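Local coordinates for protein succinyl-CoA ligase (ADP-forming) subunit alpha (Methanosaeta concilii, PDB 6HXI) that is a succinyl-CoA ligase alpha subunit that also carries a partial citrate synthase-like region and binds coenzyme A, at residues Gly173-Ser178 against Leu213-Arg218; Lys253-Trp258 against Asp292-Ala297. All coordinates share one frame; numbering follows the deposited sequence.

Overall arrangement
Both contacts pack a helix against one face of the same mixed sheet, in which strands 172-176, 227-233 and 255-260 run parallel and side by side. Contact 1 sets the inner strand 172-176 against helix 212-221; contact 2 sets strand 255-260, outermost in that sheet within the chain, against helix 287-297. Contact 1 closes before contact 2 opens, and all four segments belong to the CoA-ligase region. Their centres are 14 Å apart, and Ile216 CG2 meets Leu255 CD1 at 4.0 Å, joining the two into one hydrophobic layer. The Val175 side chain is about 13 Å from a bound coenzyme A; none of the touching residues lines its pocket, though Gly179 of that pocket directly follows segment 173-178.

Contact 1 (Gly173-Ser178 against Leu213-Arg218); sequences GFVSKS and LDHILR
Val175 meets Ile216 and His215 through apolar contacts alone, and no hydrogen bond links Gly173-Ser178 to Leu213-Arg218. Its two methyls divide the work: CG1 lies 3.6 Å from Ile216 CG1 and also touches Ile216 CD1, while CG2 rests 4.2 Å from His215 CB. Chi1 of 70° sets CG1 between the backbone N and the carbonyl carbon, turned to the isoleucine. The valine and isoleucine side chains cross at about a right angle. A short branched residue suits a strand close to a helix, and the longer isoleucine reaches across from the helix flank.

Polar bonds hold the histidine from two places. Arg218 NH2, in the same helix, donates to His215 ND1 at 3.2 Å, nearly straight at 167° and close to both the ring and guanidinium planes. Ser210, just before the helix, bonds NE2, so rotation of the buried imidazole is restrained. Arg218 also forms a salt bridge with Glu198, which probably offsets its charge.

Strand 172-176 lies between strands 196-201 and 227-233, and Val175 also packs on Cys230. The Tyr219 hydroxyl of helix 212-221 bonds the Phe174 carbonyl. Phe174 leaves the strand on the side away from that helix, and its ring packs on Leu182, Ala185 and Ile189 of helix 179-192.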
ATOM      1  N   GLY B 173     -15.252 -19.492 -61.317  1.00 46.67           N
ATOM      2  CA  GLY B 173     -16.078 -19.910 -60.189  1.00 45.56           C
ATOM      3  C   GLY B 173     -15.534 -21.237 -59.727  1.00 48.95           C
ATOM      4  O   GLY B 173     -15.613 -22.216 -60.464  1.00 49.23           O
ATOM      5  N   PHE B 174     -14.907 -21.266 -58.542  1.00 46.50           N
ATOM      6  CA  PHE B 174     -14.241 -22.460 -58.009  1.00 45.86           C
ATOM      7  C   PHE B 174     -14.916 -23.126 -56.788  1.00 48.87           C
ATOM      8  O   PHE B 174     -15.280 -22.440 -55.831  1.00 46.18           O
ATOM      9  CB  PHE B 174     -12.760 -22.145 -57.668  1.00 46.46           C
ATOM     10  CG  PHE B 174     -12.005 -23.380 -57.257  1.00 46.61           C
ATOM     11  CD1 PHE B 174     -11.598 -24.310 -58.204  1.00 49.69           C
ATOM     12  CD2 PHE B 174     -11.791 -23.667 -55.915  1.00 46.89           C
ATOM     13  CE1 PHE B 174     -10.973 -25.498 -57.816  1.00 50.60           C
ATOM     14  CE2 PHE B 174     -11.168 -24.855 -55.528  1.00 49.16           C
ATOM     15  CZ  PHE B 174     -10.755 -25.757 -56.478  1.00 48.89           C
ATOM     16  N   VAL B 175     -14.953 -24.477 -56.774  1.00 45.14           N
ATOM     17  CA  VAL B 175     -15.486 -25.233 -55.633  1.00 43.28           C
ATOM     18  C   VAL B 175     -14.666 -26.532 -55.389  1.00 46.87           C
ATOM     19  O   VAL B 175     -14.360 -27.284 -56.324  1.00 46.99           O
ATOM     20  CB  VAL B 175     -17.033 -25.471 -55.728  1.00 47.66           C
ATOM     21  CG1 VAL B 175     -17.401 -26.445 -56.832  1.00 48.20           C
ATOM     22  CG2 VAL B 175     -17.628 -25.918 -54.392  1.00 46.73           C
ATOM     23  N   SER B 176     -14.292 -26.764 -54.138  1.00 42.08           N
ATOM     24  CA  SER B 176     -13.563 -27.968 -53.760  1.00 42.31           C
ATOM     25  C   SER B 176     -14.154 -28.602 -52.489  1.00 47.51           C
ATOM     26  O   SER B 176     -15.110 -28.076 -51.911  1.00 45.88           O
ATOM     27  CB  SER B 176     -12.080 -27.666 -53.571  1.00 42.59           C
ATOM     28  OG  SER B 176     -11.855 -26.833 -52.445  1.00 46.72           O
ATOM     29  N   LYS B 177     -13.605 -29.741 -52.078  1.00 46.78           N
ATOM     30  CA  LYS B 177     -13.958 -30.368 -50.813  1.00 47.00           C
ATOM     31  C   LYS B 177     -12.900 -29.915 -49.805  1.00 51.99           C
ATOM     32  O   LYS B 177     -13.232 -29.419 -48.740  1.00 51.48           O
ATOM     33  CB  LYS B 177     -13.996 -31.899 -50.941  1.00 49.83           C
ATOM     34  CG  LYS B 177     -15.393 -32.418 -51.205  1.00 48.38           C
ATOM     35  CD  LYS B 177     -15.391 -33.762 -51.906  1.00 44.36           C
ATOM     36  CE  LYS B 177     -16.808 -34.282 -51.996  1.00 45.95           C
ATOM     37  NZ  LYS B 177     -16.902 -35.641 -52.608  1.00 49.39           N
ATOM     38  N   SER B 178     -11.628 -29.999 -50.195  1.00 49.74           N
ATOM     39  CA  SER B 178     -10.467 -29.651 -49.385  1.00 48.66           C
ATOM     40  C   SER B 178     -10.243 -28.149 -49.212  1.00 52.17           C
ATOM     41  O   SER B 178     -10.311 -27.387 -50.175  1.00 52.90           O
ATOM     42  CB  SER B 178      -9.223 -30.297 -49.988  1.00 53.02           C
ATOM     43  OG  SER B 178      -8.017 -29.878 -49.374  1.00 62.34           O
ATOM     44  N   LEU B 213     -22.687 -28.841 -56.022  1.00 54.29           N
ATOM     45  CA  LEU B 213     -23.668 -28.385 -57.021  1.00 54.99           C
ATOM     46  C   LEU B 213     -24.391 -27.110 -56.618  1.00 57.83           C
ATOM     47  O   LEU B 213     -24.624 -26.278 -57.488  1.00 59.29           O
ATOM     48  CB  LEU B 213     -24.676 -29.481 -57.430  1.00 56.33           C
ATOM     49  CG  LEU B 213     -25.659 -29.110 -58.571  1.00 62.48           C
ATOM     50  CD1 LEU B 213     -24.922 -28.809 -59.894  1.00 63.75           C
ATOM     51  CD2 LEU B 213     -26.731 -30.168 -58.745  1.00 65.84           C
ATOM     52  N   ASP B 214     -24.709 -26.928 -55.315  1.00 53.02           N
ATOM     53  CA  ASP B 214     -25.379 -25.722 -54.808  1.00 51.87           C
ATOM     54  C   ASP B 214     -24.610 -24.481 -55.282  1.00 55.08           C
ATOM     55  O   ASP B 214     -25.202 -23.599 -55.928  1.00 55.25           O
ATOM     56  CB  ASP B 214     -25.471 -25.746 -53.263  1.00 52.30           C
ATOM     57  CG  ASP B 214     -26.135 -26.973 -52.653  1.00 67.23           C
ATOM     58  OD1 ASP B 214     -26.501 -27.900 -53.416  1.00 68.90           O
ATOM     59  OD2 ASP B 214     -26.281 -27.013 -51.406  1.00 72.92           O
ATOM     60  N   HIS B 215     -23.267 -24.477 -55.028  1.00 49.62           N
ATOM     61  CA  HIS B 215     -22.344 -23.418 -55.411  1.00 48.65           C
ATOM     62  C   HIS B 215     -22.146 -23.357 -56.907  1.00 54.28           C
ATOM     63  O   HIS B 215     -22.168 -22.253 -57.429  1.00 54.46           O
ATOM     64  CB  HIS B 215     -21.024 -23.510 -54.643  1.00 47.46           C
ATOM     65  CG  HIS B 215     -21.240 -23.610 -53.156  1.00 49.34           C
ATOM     66  ND1 HIS B 215     -21.606 -22.507 -52.405  1.00 50.45           N
ATOM     67  CD2 HIS B 215     -21.217 -24.694 -52.351  1.00 50.17           C
ATOM     68  CE1 HIS B 215     -21.774 -22.944 -51.168  1.00 48.70           C
ATOM     69  NE2 HIS B 215     -21.542 -24.251 -51.080  1.00 49.28           N
ATOM     70  N   ILE B 216     -22.033 -24.520 -57.613  1.00 51.79           N
ATOM     71  CA  ILE B 216     -21.871 -24.560 -59.076  1.00 52.93           C
ATOM     72  C   ILE B 216     -23.074 -23.902 -59.775  1.00 59.28           C
ATOM     73  O   ILE B 216     -22.889 -23.160 -60.755  1.00 59.11           O
ATOM     74  CB  ILE B 216     -21.540 -25.983 -59.630  1.00 56.37           C
ATOM     75  CG1 ILE B 216     -20.126 -26.414 -59.190  1.00 55.17           C
ATOM     76  CG2 ILE B 216     -21.662 -26.031 -61.172  1.00 57.89           C
ATOM     77  CD1 ILE B 216     -19.709 -27.861 -59.500  1.00 56.99           C
ATOM     78  N   LEU B 217     -24.294 -24.138 -59.236  1.00 57.02           N
ATOM     79  CA  LEU B 217     -25.537 -23.560 -59.765  1.00 58.70           C
ATOM     80  C   LEU B 217     -25.588 -22.054 -59.589  1.00 62.15           C
ATOM     81  O   LEU B 217     -26.131 -21.378 -60.452  1.00 64.44           O
ATOM     82  CB  LEU B 217     -26.799 -24.227 -59.192  1.00 58.72           C
ATOM     83  CG  LEU B 217     -27.075 -25.653 -59.638  1.00 63.63           C
ATOM     84  CD1 LEU B 217     -28.332 -26.185 -58.978  1.00 64.61           C
ATOM     85  CD2 LEU B 217     -27.186 -25.757 -61.150  1.00 66.06           C
ATOM     86  N   ARG B 218     -24.997 -21.528 -58.500  1.00 56.63           N
ATOM     87  CA  ARG B 218     -24.900 -20.089 -58.272  1.00 56.21           C
ATOM     88  C   ARG B 218     -23.937 -19.473 -59.300  1.00 61.96           C
ATOM     89  O   ARG B 218     -24.206 -18.381 -59.789  1.00 65.21           O
ATOM     90  CB  ARG B 218     -24.379 -19.772 -56.872  1.00 51.06           C
ATOM     91  CG  ARG B 218     -25.357 -19.964 -55.728  1.00 57.05           C
ATOM     92  CD  ARG B 218     -24.824 -19.366 -54.432  1.00 57.07           C
ATOM     93  NE  ARG B 218     -23.494 -19.868 -54.064  1.00 55.72           N
ATOM     94  CZ  ARG B 218     -22.353 -19.219 -54.277  1.00 60.30           C
ATOM     95  NH1 ARG B 218     -22.355 -18.043 -54.888  1.00 48.47           N
ATOM     96  NH2 ARG B 218     -21.199 -19.758 -53.915  1.00 50.78           N
TER

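Contact 2 (Lys253-Trp258 against Asp292-Ala297)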
ATOM      1  N   LYS B 253     -21.941 -23.244 -68.913  1.00 73.77           N
ATOM      2  CA  LYS B 253     -20.597 -22.654 -68.843  1.00 71.78           C
ATOM      3  C   LYS B 253     -19.557 -23.769 -68.845  1.00 75.64           C
ATOM      4  O   LYS B 253     -19.863 -24.839 -68.306  1.00 75.09           O
ATOM      5  CB  LYS B 253     -20.444 -21.798 -67.580  1.00 70.02           C
ATOM      6  CG  LYS B 253     -21.055 -20.424 -67.732  1.00 69.74           C
ATOM      7  CD  LYS B 253     -21.219 -19.701 -66.408  1.00 71.02           C
ATOM      8  CE  LYS B 253     -22.284 -18.656 -66.576  1.00 74.06           C
ATOM      9  NZ  LYS B 253     -22.526 -17.908 -65.338  1.00 78.06           N
ATOM     10  N   PRO B 254     -18.348 -23.581 -69.451  1.00 72.36           N
ATOM     11  CA  PRO B 254     -17.361 -24.679 -69.442  1.00 71.20           C
ATOM     12  C   PRO B 254     -16.887 -25.002 -68.023  1.00 71.27           C
ATOM     13  O   PRO B 254     -16.583 -24.096 -67.253  1.00 69.18           O
ATOM     14  CB  PRO B 254     -16.257 -24.187 -70.382  1.00 73.69           C
ATOM     15  CG  PRO B 254     -16.388 -22.717 -70.392  1.00 78.06           C
ATOM     16  CD  PRO B 254     -17.822 -22.382 -70.142  1.00 74.06           C
ATOM     17  N   LEU B 255     -16.920 -26.297 -67.661  1.00 66.83           N
ATOM     18  CA  LEU B 255     -16.565 -26.820 -66.343  1.00 63.36           C
ATOM     19  C   LEU B 255     -15.312 -27.706 -66.349  1.00 66.24           C
ATOM     20  O   LEU B 255     -15.313 -28.760 -66.989  1.00 66.84           O
ATOM     21  CB  LEU B 255     -17.763 -27.604 -65.758  1.00 62.93           C
ATOM     22  CG  LEU B 255     -17.625 -28.046 -64.290  1.00 64.90           C
ATOM     23  CD1 LEU B 255     -18.721 -27.472 -63.449  1.00 63.38           C
ATOM     24  CD2 LEU B 255     -17.599 -29.556 -64.169  1.00 67.83           C
ATOM     25  N   VAL B 256     -14.263 -27.297 -65.604  1.00 61.81           N
ATOM     26  CA  VAL B 256     -13.026 -28.076 -65.427  1.00 61.31           C
ATOM     27  C   VAL B 256     -13.283 -28.941 -64.203  1.00 63.98           C
ATOM     28  O   VAL B 256     -13.779 -28.438 -63.195  1.00 63.07           O
ATOM     29  CB  VAL B 256     -11.748 -27.205 -65.264  1.00 65.14           C
ATOM     30  CG1 VAL B 256     -10.511 -28.073 -65.058  1.00 64.67           C
ATOM     31  CG2 VAL B 256     -11.549 -26.274 -66.464  1.00 66.84           C
ATOM     32  N   ALA B 257     -12.996 -30.240 -64.286  1.00 60.00           N
ATOM     33  CA  ALA B 257     -13.258 -31.125 -63.155  1.00 57.53           C
ATOM     34  C   ALA B 257     -12.188 -32.177 -62.924  1.00 60.30           C
ATOM     35  O   ALA B 257     -11.718 -32.802 -63.865  1.00 59.69           O
ATOM     36  CB  ALA B 257     -14.605 -31.795 -63.334  1.00 58.91           C
ATOM     37  N   TRP B 258     -11.824 -32.388 -61.651  1.00 56.19           N
ATOM     38  CA  TRP B 258     -10.885 -33.432 -61.259  1.00 55.25           C
ATOM     39  C   TRP B 258     -11.274 -34.030 -59.917  1.00 55.44           C
ATOM     40  O   TRP B 258     -11.588 -33.293 -58.984  1.00 51.96           O
ATOM     41  CB  TRP B 258      -9.412 -32.976 -61.283  1.00 53.82           C
ATOM     42  CG  TRP B 258      -8.466 -34.087 -60.906  1.00 55.34           C
ATOM     43  CD1 TRP B 258      -7.802 -34.234 -59.720  1.00 57.05           C
ATOM     44  CD2 TRP B 258      -8.200 -35.277 -61.664  1.00 56.67           C
ATOM     45  NE1 TRP B 258      -7.102 -35.417 -59.712  1.00 57.02           N
ATOM     46  CE2 TRP B 258      -7.330 -36.079 -60.891  1.00 60.55           C
ATOM     47  CE3 TRP B 258      -8.603 -35.737 -62.927  1.00 59.63           C
ATOM     48  CZ2 TRP B 258      -6.844 -37.310 -61.348  1.00 61.59           C
ATOM     49  CZ3 TRP B 258      -8.131 -36.961 -63.376  1.00 63.19           C
ATOM     50  CH2 TRP B 258      -7.254 -37.728 -62.597  1.00 63.69           C
ATOM     51  N   ASP B 292     -14.269 -40.601 -64.958  1.00 68.41           N
ATOM     52  CA  ASP B 292     -14.788 -41.159 -66.210  1.00 72.10           C
ATOM     53  C   ASP B 292     -16.176 -40.608 -66.514  1.00 74.47           C
ATOM     54  O   ASP B 292     -16.398 -40.142 -67.630  1.00 74.85           O
ATOM     55  CB  ASP B 292     -14.790 -42.694 -66.179  1.00 76.82           C
ATOM     56  CG  ASP B 292     -13.422 -43.340 -66.320  1.00 99.91           C
ATOM     57  OD1 ASP B 292     -12.422 -42.596 -66.513  1.00102.68           O
ATOM     58  OD2 ASP B 292     -13.348 -44.588 -66.259  1.00109.67           O
ATOM     59  N   ALA B 293     -17.090 -40.607 -65.505  1.00 68.69           N
ATOM     60  CA  ALA B 293     -18.450 -40.070 -65.634  1.00 68.00           C
ATOM     61  C   ALA B 293     -18.416 -38.557 -65.913  1.00 71.30           C
ATOM     62  O   ALA B 293     -19.293 -38.046 -66.606  1.00 70.91           O
ATOM     63  CB  ALA B 293     -19.255 -40.363 -64.380  1.00 67.56           C
ATOM     64  N   PHE B 294     -17.384 -37.847 -65.390  1.00 67.88           N
ATOM     65  CA  PHE B 294     -17.188 -36.413 -65.636  1.00 65.79           C
ATOM     66  C   PHE B 294     -16.771 -36.187 -67.101  1.00 70.28           C
ATOM     67  O   PHE B 294     -17.318 -35.295 -67.745  1.00 70.39           O
ATOM     68  CB  PHE B 294     -16.169 -35.799 -64.665  1.00 64.28           C
ATOM     69  CG  PHE B 294     -16.749 -34.958 -63.545  1.00 63.27           C
ATOM     70  CD1 PHE B 294     -17.488 -33.809 -63.822  1.00 65.18           C
ATOM     71  CD2 PHE B 294     -16.497 -35.273 -62.214  1.00 62.67           C
ATOM     72  CE1 PHE B 294     -18.007 -33.021 -62.782  1.00 63.73           C
ATOM     73  CE2 PHE B 294     -17.017 -34.484 -61.177  1.00 62.82           C
ATOM     74  CZ  PHE B 294     -17.772 -33.369 -61.467  1.00 60.44           C
ATOM     75  N   ARG B 295     -15.834 -37.007 -67.624  1.00 68.08           N
ATOM     76  CA  ARG B 295     -15.362 -36.924 -69.009  1.00 71.47           C
ATOM     77  C   ARG B 295     -16.543 -37.107 -69.979  1.00 79.13           C
ATOM     78  O   ARG B 295     -16.744 -36.264 -70.854  1.00 79.52           O
ATOM     79  CB  ARG B 295     -14.288 -37.993 -69.273  1.00 75.86           C
ATOM     80  CG  ARG B 295     -12.893 -37.438 -69.506  1.00 88.58           C
ATOM     81  CD  ARG B 295     -11.856 -38.543 -69.616  1.00 98.70           C
ATOM     82  NE  ARG B 295     -11.464 -39.071 -68.304  1.00107.31           N
ATOM     83  CZ  ARG B 295     -10.362 -38.717 -67.639  1.00120.47           C
ATOM     84  NH1 ARG B 295      -9.521 -37.827 -68.156  1.00110.77           N
ATOM     85  NH2 ARG B 295     -10.090 -39.259 -66.461  1.00 98.89           N
ATOM     86  N   GLN B 296     -17.354 -38.170 -69.751  1.00 77.86           N
ATOM     87  CA  GLN B 296     -18.544 -38.564 -70.519  1.00 80.52           C
ATOM     88  C   GLN B 296     -19.689 -37.540 -70.476  1.00 84.81           C
ATOM     89  O   GLN B 296     -20.524 -37.532 -71.380  1.00 85.62           O
ATOM     90  CB  GLN B 296     -19.050 -39.940 -70.053  1.00 82.61           C
ATOM     91  CG  GLN B 296     -18.149 -41.103 -70.469  1.00109.22           C
ATOM     92  CD  GLN B 296     -18.456 -42.371 -69.714  1.00136.68           C
ATOM     93  OE1 GLN B 296     -19.552 -42.935 -69.809  1.00138.48           O
ATOM     94  NE2 GLN B 296     -17.481 -42.866 -68.966  1.00126.29           N
ATOM     95  N   ALA B 297     -19.740 -36.698 -69.424  1.00 80.71           N
ATOM     96  CA  ALA B 297     -20.766 -35.656 -69.256  1.00 79.99           C
ATOM     97  C   ALA B 297     -20.445 -34.344 -70.006  1.00 84.09           C
ATOM     98  O   ALA B 297     -21.315 -33.481 -70.122  1.00 85.02           O
ATOM     99  CB  ALA B 297     -21.001 -35.381 -67.780  1.00 78.27           C
TER
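The Phe294 ring takes the methyl of Ala257 over one face, while Leu255 approaches it obliquely. Ala257 CB sits 3.6 Å from the Phe294 ring centroid and 15° off the ring normal, a CH-pi contact; its nearest ring atom is Phe294 CD1. Leu255 CD2 reaches Phe294 CE1 at 3.8 Å, and the two side chains cross at about a right angle. With its CG anti to the backbone N (chi1 -171°), the leucine meets the ring with one methyl. The second flat group, the Trp258 indole, has Arg295 NH2 at its edge, near the ring plane, 4.3 Å from Trp258 CZ3. This is edge packing of a guanidinium and not a cation-pi stack.

Strand 255-258 and helix 292-297 run nearly antiparallel at 163°, their axes 8.9 Å apart at closest approach. The small alanine lets the ring face come down onto its methyl, and the ring reaches from the helix to Ala257 and Leu255 of the strand. Ile242 and Ile243 of helix 239-247 also pack on Phe294, while the backbone of Tyr300 is hydrogen-bonded to that of Leu255 and Ala257.

No hydrogen bond or salt bridge spans the two segments. Cohesion therefore rests on dispersion and burial of the Phe294 ring with its aliphatic neighbours, while the exposed Arg295 lies at the margin of the apolar contact, its NH1 weakly hydrogen-bonded to Pro302 O.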